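PDB 2B5D: alpha-Amylase from Thermotoga maritima, which belongs to glycoside hydrolase family 57, a group of carbohydrate-active proteins built around a barrel-like core of largely parallel strands wrapped by helices. Local coordinates for residues R293-S298 / Q303-D308; V250-D255 / V361-R366; K99-K104 / D308-M313. All blocks are in the same frame, centred on the assembly; numbering follows the deposited sequence.

Interaction 1. Residues R293-S298 / Q303-D308; sequences RITSKS and QKEYYD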
loop_
_atom_site.group_PDB
_atom_site.type_symbol
_atom_site.label_atom_id
_atom_site.label_comp_id
_atom_site.label_asym_id
_atom_site.label_seq_id
_atom_site.Cartn_x
_atom_site.Cartn_y
_atom_site.Cartn_z
ATOM N N ARG A 293 -8.338 32.740 -9.255
ATOM C CA ARG A 293 -6.989 33.253 -9.329
ATOM C C ARG A 293 -6.254 32.869 -8.034
ATOM O O ARG A 293 -6.889 32.540 -7.032
ATOM C CB ARG A 293 -6.989 34.771 -9.545
ATOM C CG ARG A 293 -7.799 35.568 -8.535
ATOM C CD ARG A 293 -7.895 37.034 -8.936
ATOM N NE ARG A 293 -8.427 37.833 -7.837
ATOM C CZ ARG A 293 -7.696 38.439 -6.902
ATOM N NH1 ARG A 293 -6.370 38.360 -6.909
ATOM N NH2 ARG A 293 -8.304 39.113 -5.940
ATOM N N ILE A 294 -4.927 32.948 -8.050
ATOM C CA ILE A 294 -4.126 32.563 -6.887
ATOM C C ILE A 294 -4.540 33.340 -5.624
ATOM O O ILE A 294 -4.503 32.775 -4.524
ATOM C CB ILE A 294 -2.588 32.653 -7.185
ATOM C CG1 ILE A 294 -2.198 31.669 -8.296
ATOM C CG2 ILE A 294 -1.729 32.430 -5.908
ATOM C CD1 ILE A 294 -0.884 31.960 -8.958
ATOM N N THR A 295 -4.871 34.632 -5.788
ATOM C CA THR A 295 -5.492 35.490 -4.752
ATOM C C THR A 295 -4.552 36.025 -3.665
ATOM O O THR A 295 -4.580 37.223 -3.338
ATOM C CB THR A 295 -6.686 34.767 -4.069
ATOM O OG1 THR A 295 -7.627 34.379 -5.067
ATOM C CG2 THR A 295 -7.376 35.668 -3.048
ATOM N N SER A 296 -3.743 35.138 -3.067
ATOM C CA SER A 296 -2.925 35.523 -1.925
ATOM C C SER A 296 -2.080 34.343 -1.509
ATOM O O SER A 296 -2.250 33.258 -2.030
ATOM C CB SER A 296 -3.814 35.920 -0.749
ATOM O OG SER A 296 -4.165 34.767 0.008
ATOM N N LYS A 297 -1.206 34.555 -0.535
ATOM C CA LYS A 297 -0.344 33.510 -0.002
ATOM C C LYS A 297 -1.019 32.616 1.011
ATOM O O LYS A 297 -0.348 31.876 1.734
ATOM C CB LYS A 297 0.896 34.133 0.644
ATOM C CG LYS A 297 1.803 34.799 -0.352
ATOM C CD LYS A 297 2.384 33.806 -1.353
ATOM C CE LYS A 297 3.509 34.481 -2.176
ATOM N NZ LYS A 297 4.248 33.428 -2.947
ATOM N N SER A 298 -2.346 32.706 1.107
ATOM C CA SER A 298 -3.056 31.949 2.128
ATOM C C SER A 298 -2.954 30.451 1.867
ATOM O O SER A 298 -2.960 30.013 0.730
ATOM C CB SER A 298 -4.514 32.372 2.232
ATOM O OG SER A 298 -5.099 31.749 3.337
ATOM N N GLN A 303 -10.546 30.390 0.319
ATOM C CA GLN A 303 -10.690 31.841 0.290
ATOM C C GLN A 303 -10.310 32.484 -1.052
ATOM O O GLN A 303 -10.222 33.712 -1.154
ATOM C CB GLN A 303 -9.889 32.458 1.432
ATOM C CG GLN A 303 -10.413 32.087 2.834
ATOM C CD GLN A 303 -9.740 32.915 3.921
ATOM O OE1 GLN A 303 -9.542 34.121 3.751
ATOM N NE2 GLN A 303 -9.347 32.265 5.023
ATOM N N LYS A 304 -10.122 31.647 -2.071
ATOM C CA LYS A 304 -9.689 32.079 -3.391
ATOM C C LYS A 304 -10.755 32.782 -4.214
ATOM O O LYS A 304 -11.879 32.303 -4.350
ATOM C CB LYS A 304 -9.095 30.896 -4.183
ATOM C CG LYS A 304 -7.752 30.491 -3.608
ATOM C CD LYS A 304 -6.931 29.681 -4.550
ATOM C CE LYS A 304 -5.746 29.096 -3.810
ATOM N NZ LYS A 304 -4.539 29.985 -3.790
ATOM N N GLU A 305 -10.373 33.910 -4.792
ATOM C CA GLU A 305 -11.281 34.699 -5.585
ATOM C C GLU A 305 -11.316 34.278 -7.031
ATOM O O GLU A 305 -10.399 33.633 -7.530
ATOM C CB GLU A 305 -10.934 36.177 -5.451
ATOM C CG GLU A 305 -11.487 36.712 -4.160
ATOM C CD GLU A 305 -10.940 38.050 -3.803
ATOM O OE1 GLU A 305 -10.445 38.162 -2.657
ATOM O OE2 GLU A 305 -11.008 38.983 -4.660
ATOM N N TYR A 306 -12.384 34.673 -7.705
ATOM C CA TYR A 306 -12.585 34.323 -9.098
ATOM C C TYR A 306 -11.588 34.981 -10.050
ATOM O O TYR A 306 -11.187 36.129 -9.859
ATOM C CB TYR A 306 -14.037 34.621 -9.504
ATOM C CG TYR A 306 -15.020 33.619 -8.920
ATOM C CD1 TYR A 306 -16.059 34.043 -8.058
ATOM C CD2 TYR A 306 -14.898 32.244 -9.201
ATOM C CE1 TYR A 306 -16.959 33.135 -7.502
ATOM C CE2 TYR A 306 -15.789 31.321 -8.643
ATOM C CZ TYR A 306 -16.833 31.779 -7.792
ATOM O OH TYR A 306 -17.724 30.871 -7.233
ATOM N N TYR A 307 -11.196 34.228 -11.071
ATOM C CA TYR A 307 -10.241 34.683 -12.075
ATOM C C TYR A 307 -10.820 35.798 -12.943
ATOM O O TYR A 307 -11.918 35.671 -13.521
ATOM C CB TYR A 307 -9.813 33.499 -12.966
ATOM C CG TYR A 307 -8.724 33.799 -13.987
ATOM C CD1 TYR A 307 -7.452 34.259 -13.586
ATOM C CD2 TYR A 307 -8.949 33.599 -15.344
ATOM C CE1 TYR A 307 -6.463 34.525 -14.506
ATOM C CE2 TYR A 307 -7.960 33.851 -16.282
ATOM C CZ TYR A 307 -6.718 34.318 -15.854
ATOM O OH TYR A 307 -5.730 34.557 -16.778
ATOM N N ASP A 308 -10.050 36.878 -13.040
ATOM C CA ASP A 308 -10.308 37.972 -13.961
ATOM C C ASP A 308 -9.152 38.034 -14.943
ATOM O O ASP A 308 -8.042 38.402 -14.577
ATOM C CB ASP A 308 -10.426 39.292 -13.198
ATOM C CG ASP A 308 -10.782 40.480 -14.110
ATOM O OD1 ASP A 308 -11.165 41.532 -13.553
ATOM O OD2 ASP A 308 -10.687 40.373 -15.367
HETATM O O HOH W 1 -11.435 38.145 -8.507
HETATM O O HOH W 2 -4.128 31.429 -1.413
#

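Interaction 2. Residues V250-D255 / V361-R366; sequences VGYPGD and VFFLKR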
loop_
_atom_site.group_PDB
_atom_site.type_symbol
_atom_site.label_atom_id
_atom_site.label_comp_id
_atom_site.label_asym_id
_atom_site.label_seq_id
_atom_site.Cartn_x
_atom_site.Cartn_y
_atom_site.Cartn_z
ATOM N N VAL A 250 8.223 31.994 -5.534
ATOM C CA VAL A 250 9.029 33.236 -5.526
ATOM C C VAL A 250 9.085 34.028 -6.842
ATOM O O VAL A 250 9.733 35.057 -6.911
ATOM C CB VAL A 250 10.478 32.997 -5.023
ATOM C CG1 VAL A 250 10.505 32.237 -3.680
ATOM C CG2 VAL A 250 11.333 32.258 -6.090
ATOM N N GLY A 251 8.423 33.583 -7.890
ATOM C CA GLY A 251 8.599 34.256 -9.170
ATOM C C GLY A 251 7.326 34.815 -9.741
ATOM O O GLY A 251 6.301 34.865 -9.049
ATOM N N TYR A 252 7.363 35.228 -10.990
ATOM C CA TYR A 252 6.184 35.828 -11.624
ATOM C C TYR A 252 4.908 34.988 -11.523
ATOM O O TYR A 252 3.895 35.498 -11.070
ATOM C CB TYR A 252 6.406 36.162 -13.100
ATOM C CG TYR A 252 7.593 37.017 -13.414
ATOM C CD1 TYR A 252 8.511 36.621 -14.389
ATOM C CD2 TYR A 252 7.797 38.255 -12.761
ATOM C CE1 TYR A 252 9.596 37.418 -14.718
ATOM C CE2 TYR A 252 8.862 39.046 -13.083
ATOM C CZ TYR A 252 9.762 38.616 -14.055
ATOM O OH TYR A 252 10.824 39.391 -14.353
ATOM N N PRO A 253 4.933 33.702 -11.946
ATOM C CA PRO A 253 3.653 32.949 -11.872
ATOM C C PRO A 253 2.930 32.929 -10.505
ATOM O O PRO A 253 1.733 32.661 -10.449
ATOM C CB PRO A 253 4.060 31.538 -12.320
ATOM C CG PRO A 253 5.245 31.776 -13.227
ATOM C CD PRO A 253 6.012 32.876 -12.543
ATOM N N GLY A 254 3.626 33.189 -9.406
ATOM C CA GLY A 254 2.960 33.244 -8.108
ATOM C C GLY A 254 2.165 34.514 -7.817
ATOM O O GLY A 254 1.622 34.668 -6.722
ATOM N N ASP A 255 2.074 35.424 -8.791
ATOM C CA ASP A 255 1.274 36.640 -8.660
ATOM C C ASP A 255 -0.205 36.346 -8.371
ATOM O O ASP A 255 -0.837 35.533 -9.065
ATOM C CB ASP A 255 1.402 37.483 -9.928
ATOM C CG ASP A 255 0.822 38.882 -9.776
ATOM O OD1 ASP A 255 -0.425 39.003 -9.814
ATOM O OD2 ASP A 255 1.609 39.866 -9.652
ATOM N N VAL A 361 2.174 31.563 -22.122
ATOM C CA VAL A 361 2.482 31.810 -23.531
ATOM C C VAL A 361 2.218 33.286 -23.894
ATOM O O VAL A 361 2.934 33.853 -24.720
ATOM C CB VAL A 361 1.852 30.771 -24.536
ATOM C CG1 VAL A 361 1.974 29.325 -23.992
ATOM C CG2 VAL A 361 0.428 31.108 -24.831
ATOM N N PHE A 362 1.216 33.878 -23.232
ATOM C CA PHE A 362 0.905 35.300 -23.311
ATOM C C PHE A 362 2.115 36.102 -22.905
ATOM O O PHE A 362 2.456 37.068 -23.576
ATOM C CB PHE A 362 -0.263 35.711 -22.373
ATOM C CG PHE A 362 -1.575 34.968 -22.599
ATOM C CD1 PHE A 362 -2.324 34.510 -21.506
ATOM C CD2 PHE A 362 -2.094 34.764 -23.885
ATOM C CE1 PHE A 362 -3.562 33.838 -21.686
ATOM C CE2 PHE A 362 -3.319 34.093 -24.071
ATOM C CZ PHE A 362 -4.054 33.633 -22.969
ATOM N N PHE A 363 2.720 35.738 -21.773
ATOM C CA PHE A 363 4.014 36.287 -21.345
ATOM C C PHE A 363 5.120 36.130 -22.426
ATOM O O PHE A 363 5.812 37.095 -22.781
ATOM C CB PHE A 363 4.461 35.673 -20.014
ATOM C CG PHE A 363 5.851 36.102 -19.594
ATOM C CD1 PHE A 363 6.033 37.148 -18.683
ATOM C CD2 PHE A 363 6.995 35.457 -20.119
ATOM C CE1 PHE A 363 7.326 37.571 -18.309
ATOM C CE2 PHE A 363 8.272 35.853 -19.747
ATOM C CZ PHE A 363 8.446 36.924 -18.854
ATOM N N LEU A 364 5.267 34.914 -22.949
ATOM C CA LEU A 364 6.225 34.675 -23.991
ATOM C C LEU A 364 6.049 35.586 -25.190
ATOM O O LEU A 364 7.041 36.060 -25.788
ATOM C CB LEU A 364 6.235 33.205 -24.420
ATOM C CG LEU A 364 7.560 32.544 -24.039
ATOM C CD1 LEU A 364 8.667 33.181 -24.852
ATOM C CD2 LEU A 364 7.919 32.667 -22.532
ATOM N N LYS A 365 4.789 35.841 -25.530
ATOM C CA LYS A 365 4.479 36.622 -26.720
ATOM C C LYS A 365 4.796 38.098 -26.476
ATOM O O LYS A 365 5.337 38.778 -27.337
ATOM C CB LYS A 365 3.013 36.458 -27.110
ATOM C CG LYS A 365 2.653 37.130 -28.439
ATOM C CD LYS A 365 1.206 37.566 -28.400
ATOM C CE LYS A 365 0.722 37.967 -29.776
ATOM N NZ LYS A 365 -0.676 38.438 -29.651
ATOM N N ARG A 366 4.472 38.578 -25.289
ATOM C CA ARG A 366 4.718 39.954 -24.964
ATOM C C ARG A 366 6.197 40.212 -24.815
ATOM O O ARG A 366 6.663 41.272 -25.209
ATOM C CB ARG A 366 3.911 40.404 -23.728
ATOM C CG ARG A 366 2.429 40.634 -24.077
ATOM C CD ARG A 366 2.212 41.628 -25.280
ATOM N NE ARG A 366 2.645 42.980 -24.903
ATOM C CZ ARG A 366 3.422 43.767 -25.636
ATOM N NH1 ARG A 366 3.758 44.964 -25.174
ATOM N NH2 ARG A 366 3.850 43.372 -26.836
#

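Interaction 3. Residues K99-K104 / D308-M313; sequences KHKMAK and DIDLAM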
loop_
_atom_site.group_PDB
_atom_site.type_symbol
_atom_site.label_atom_id
_atom_site.label_comp_id
_atom_site.label_asym_id
_atom_site.label_seq_id
_atom_site.Cartn_x
_atom_site.Cartn_y
_atom_site.Cartn_z
ATOM N N LYS A 99 -17.041 34.412 -13.356
ATOM C CA LYS A 99 -17.174 32.987 -13.546
ATOM C C LYS A 99 -17.966 32.685 -14.804
ATOM O O LYS A 99 -17.548 31.844 -15.609
ATOM C CB LYS A 99 -17.831 32.379 -12.314
ATOM C CG LYS A 99 -17.966 30.873 -12.341
ATOM C CD LYS A 99 -18.416 30.392 -10.982
ATOM C CE LYS A 99 -18.476 28.898 -10.950
ATOM N NZ LYS A 99 -18.954 28.458 -9.603
ATOM N N HIS A 100 -19.088 33.386 -14.994
ATOM C CA HIS A 100 -19.848 33.292 -16.268
ATOM C C HIS A 100 -19.011 33.679 -17.488
ATOM O O HIS A 100 -19.012 32.972 -18.484
ATOM C CB HIS A 100 -21.157 34.112 -16.251
ATOM C CG HIS A 100 -21.988 33.931 -17.492
ATOM N ND1 HIS A 100 -22.088 34.895 -18.473
ATOM C CD2 HIS A 100 -22.700 32.868 -17.939
ATOM C CE1 HIS A 100 -22.841 34.442 -19.462
ATOM N NE2 HIS A 100 -23.229 33.216 -19.159
ATOM N N LYS A 101 -18.317 34.813 -17.387
ATOM C CA LYS A 101 -17.452 35.327 -18.449
ATOM C C LYS A 101 -16.343 34.332 -18.862
ATOM O O LYS A 101 -16.143 34.087 -20.059
ATOM C CB LYS A 101 -16.852 36.643 -17.999
ATOM C CG LYS A 101 -16.112 37.397 -19.057
ATOM C CD LYS A 101 -15.469 38.642 -18.474
ATOM C CE LYS A 101 -14.301 39.081 -19.338
ATOM N NZ LYS A 101 -13.686 40.329 -18.811
ATOM N N MET A 102 -15.657 33.754 -17.861
ATOM C CA MET A 102 -14.633 32.729 -18.060
ATOM C C MET A 102 -15.165 31.520 -18.807
ATOM O O MET A 102 -14.491 30.992 -19.685
ATOM C CB MET A 102 -14.031 32.274 -16.714
ATOM C CG MET A 102 -12.607 32.754 -16.375
ATOM S SD MET A 102 -11.421 33.033 -17.750
ATOM C CE MET A 102 -11.655 34.798 -17.909
ATOM N N ALA A 103 -16.371 31.076 -18.458
ATOM C CA ALA A 103 -16.966 29.893 -19.082
ATOM C C ALA A 103 -17.144 30.097 -20.578
ATOM O O ALA A 103 -17.078 29.154 -21.351
ATOM C CB ALA A 103 -18.289 29.547 -18.429
ATOM N N LYS A 104 -17.352 31.344 -20.980
ATOM C CA LYS A 104 -17.534 31.669 -22.393
ATOM C C LYS A 104 -16.175 31.827 -23.083
ATOM O O LYS A 104 -16.032 31.490 -24.272
ATOM C CB LYS A 104 -18.398 32.930 -22.548
ATOM C CG LYS A 104 -19.457 33.024 -21.455
ATOM C CD LYS A 104 -20.727 33.738 -21.872
ATOM C CE LYS A 104 -20.484 35.169 -22.273
ATOM N NZ LYS A 104 -20.522 35.176 -23.749
ATOM N N ASP A 308 -10.050 36.878 -13.040
ATOM C CA ASP A 308 -10.308 37.972 -13.961
ATOM C C ASP A 308 -9.152 38.034 -14.943
ATOM O O ASP A 308 -8.042 38.402 -14.577
ATOM C CB ASP A 308 -10.426 39.292 -13.198
ATOM C CG ASP A 308 -10.782 40.480 -14.110
ATOM O OD1 ASP A 308 -11.165 41.532 -13.553
ATOM O OD2 ASP A 308 -10.687 40.373 -15.367
ATOM N N ILE A 309 -9.428 37.674 -16.192
ATOM C CA ILE A 309 -8.415 37.600 -17.233
ATOM C C ILE A 309 -7.850 38.933 -17.686
ATOM O O ILE A 309 -6.888 38.956 -18.445
ATOM C CB ILE A 309 -8.926 36.854 -18.488
ATOM C CG1 ILE A 309 -7.728 36.419 -19.364
ATOM C CG2 ILE A 309 -9.940 37.726 -19.266
ATOM C CD1 ILE A 309 -7.941 35.149 -20.151
ATOM N N ASP A 310 -8.445 40.042 -17.256
ATOM C CA ASP A 310 -7.960 41.345 -17.672
ATOM C C ASP A 310 -6.897 41.829 -16.747
ATOM O O ASP A 310 -5.900 42.376 -17.199
ATOM C CB ASP A 310 -9.097 42.367 -17.810
ATOM C CG ASP A 310 -9.928 42.131 -19.061
ATOM O OD1 ASP A 310 -9.333 41.889 -20.138
ATOM O OD2 ASP A 310 -11.176 42.160 -18.973
ATOM N N LEU A 311 -7.108 41.619 -15.452
ATOM C CA LEU A 311 -6.067 41.862 -14.460
ATOM C C LEU A 311 -4.855 40.937 -14.693
ATOM O O LEU A 311 -3.705 41.340 -14.538
ATOM C CB LEU A 311 -6.608 41.665 -13.041
ATOM C CG LEU A 311 -7.762 42.491 -12.461
ATOM C CD1 LEU A 311 -7.497 42.648 -10.962
ATOM C CD2 LEU A 311 -7.988 43.865 -13.130
ATOM N N ALA A 312 -5.139 39.696 -15.064
ATOM C CA ALA A 312 -4.134 38.701 -15.359
ATOM C C ALA A 312 -3.231 39.214 -16.482
ATOM O O ALA A 312 -2.006 39.106 -16.373
ATOM C CB ALA A 312 -4.804 37.418 -15.752
ATOM N N MET A 313 -3.849 39.783 -17.538
ATOM C CA MET A 313 -3.121 40.438 -18.650
ATOM C C MET A 313 -2.334 41.655 -18.189
ATOM O O MET A 313 -1.335 42.003 -18.788
ATOM C CB MET A 313 -4.043 40.929 -19.751
ATOM C CG MET A 313 -5.083 39.998 -20.197
ATOM S SD MET A 313 -4.672 39.244 -21.760
ATOM C CE MET A 313 -6.307 39.240 -22.557
#

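Interaction 1. Residues R293-S298 / Q303-D308
R293 and E305 grip each other twice, through backbone and through side chains, and so close an irregular, hairpin-like excursion of the glycoside hydrolase family 57 fold in the loop that leads into helix 309-338. Neither side is a regular strand, and the pairing shows how a surface loop can be fixed by a few bonds of different kinds.

The backbone supplies one direct link, from R293 N to E305 O (2.8 Å). The hydroxyl of T295 adds a relay. With OG1 set beside its own backbone N (chi1 -56°), it accepts from E305 N at 2.8 Å and donates to R293 O at 2.8 Å, reaching that oxygen from above the carbonyl plane. Its two bonds thus tie the start of the first segment to the middle of the second.

Charged groups work alongside. The side chains of R293 and E305 lie side by side and point the same way, their guanidinium and carboxylate planes turned 89° apart; in the salt bridge, R293 NH2 meets E305 OE2 at 3.0 Å from above the carboxylate plane. R293 NH1 is used separately, on P256 O. K304 runs its methylenes past R293 O and bends at its last torsion to bring NZ to I294 O (2.9 Å). This ammonium also forms a salt bridge with E260 and donates to a water, a set of partners that would favour its charged form.

Apolar contact is slighter: R293 CB sits at the edge of the Y307 ring, 4.1 Å from CD1. At the turn, S298 OG bonds Y155 OH of the second subunit, while S296 OG accepts from S298 N at 3.0 Å, closing an ST turn.

Interaction 2. Residues V250-D255 / V361-R366
Y252 and F363 carry this contact, joining the loop after strand 233-236 to helix 360-373 in a buried part of the family 57 glycoside hydrolase fold. It is a small example of two distant parts of a chain meeting through a single aromatic pair.

Along the first segment, V250 packs on S400 of the second subunit. G251 then starts the short 3-10 turn of 252-254, its O accepting from G254 N at 3.2 Å. The CB bond of Y252 heads toward helix 360-373, while the ring lies across the gap and presents its CD1 corner, 4.2 Å from F363 CE1. The ring centroids are 5.8 Å apart and the planes tilted by 35°, an oblique meeting. F363 reaches across with CG anti to its backbone N (chi1 174°). H319 stacks on Y252 and also touches F363, and the F323 side chain touches both residues, so helix 309-338 lines the pair. W246 and W357 meet F363 as well, making the site an aromatic cluster, and F213 of the second subunit packs against Y252. The polar end of Y252 is satisfied too, OH bonding D322 OD2. P253 rests on W357, and D255 completes the turn, its N donating to Y252 O at 2.9 Å.

Interaction 3. Residues K99-K104 / D308-M313
M102 and I309 form the tight half of a contact between helix 97-119 and the N-terminal end of helix 309-338, two peripheral helices of the family 57 fold. The M102 side chain bends at chi2 and chi3, with chi2 (-31°) about midway between a staggered and an eclipsed setting, and this curl swings the terminal methyl toward the other helix. CE lands 3.5 Å from I309 CB, tighter than usual for two carbons, and 3.7 Å from I309 CG2, so the methyl presses on the branch point rather than on the end of the isoleucine. F105 touches I309 and Y307 touches M102, extending the apolar patch around both residues.

The exposed side is held more lightly. K101 stretches straight out from its helix, CG anti to the backbone N (chi1 -171°), and meets D310 at about a right angle. Its NZ lies 3.1 Å from D310 OD2, a salt bridge whose hydrogen bond is weak. D308 adds a second negative charge nearby, with OD2 4.6 Å from K101 NZ, beyond a salt bridge but probably still favourable. The contact thus pairs close apolar packing with a looser electrostatic rim.

D308 meanwhile serves as N-cap: its OD2 accepts from D310 N at 3.0 Å, the donor lying 41° out of the carboxylate plane.

D308 belongs to both interaction 1 and interaction 3, whose centres are about 13 Å apart. Y307 adds packing between the two: its OH lies 3.2 Å from A312 CB, and its CD2 lies 3.5 Å from M102 SD. Interaction 2, centred about 16 Å from interaction 1, touches it where I294 CD1 approaches P253 O at 3.1 Å. Interactions 2 and 3 do not touch, with nearest atoms about 5 Å apart; helix 309-338 relates them, starting in interaction 3 and passing the aromatic pair of interaction 2 further along. In sequence, interaction 1 is nested inside both other loops. It and interaction 2 reach the second subunit, whereas interaction 3 stays within its own chain.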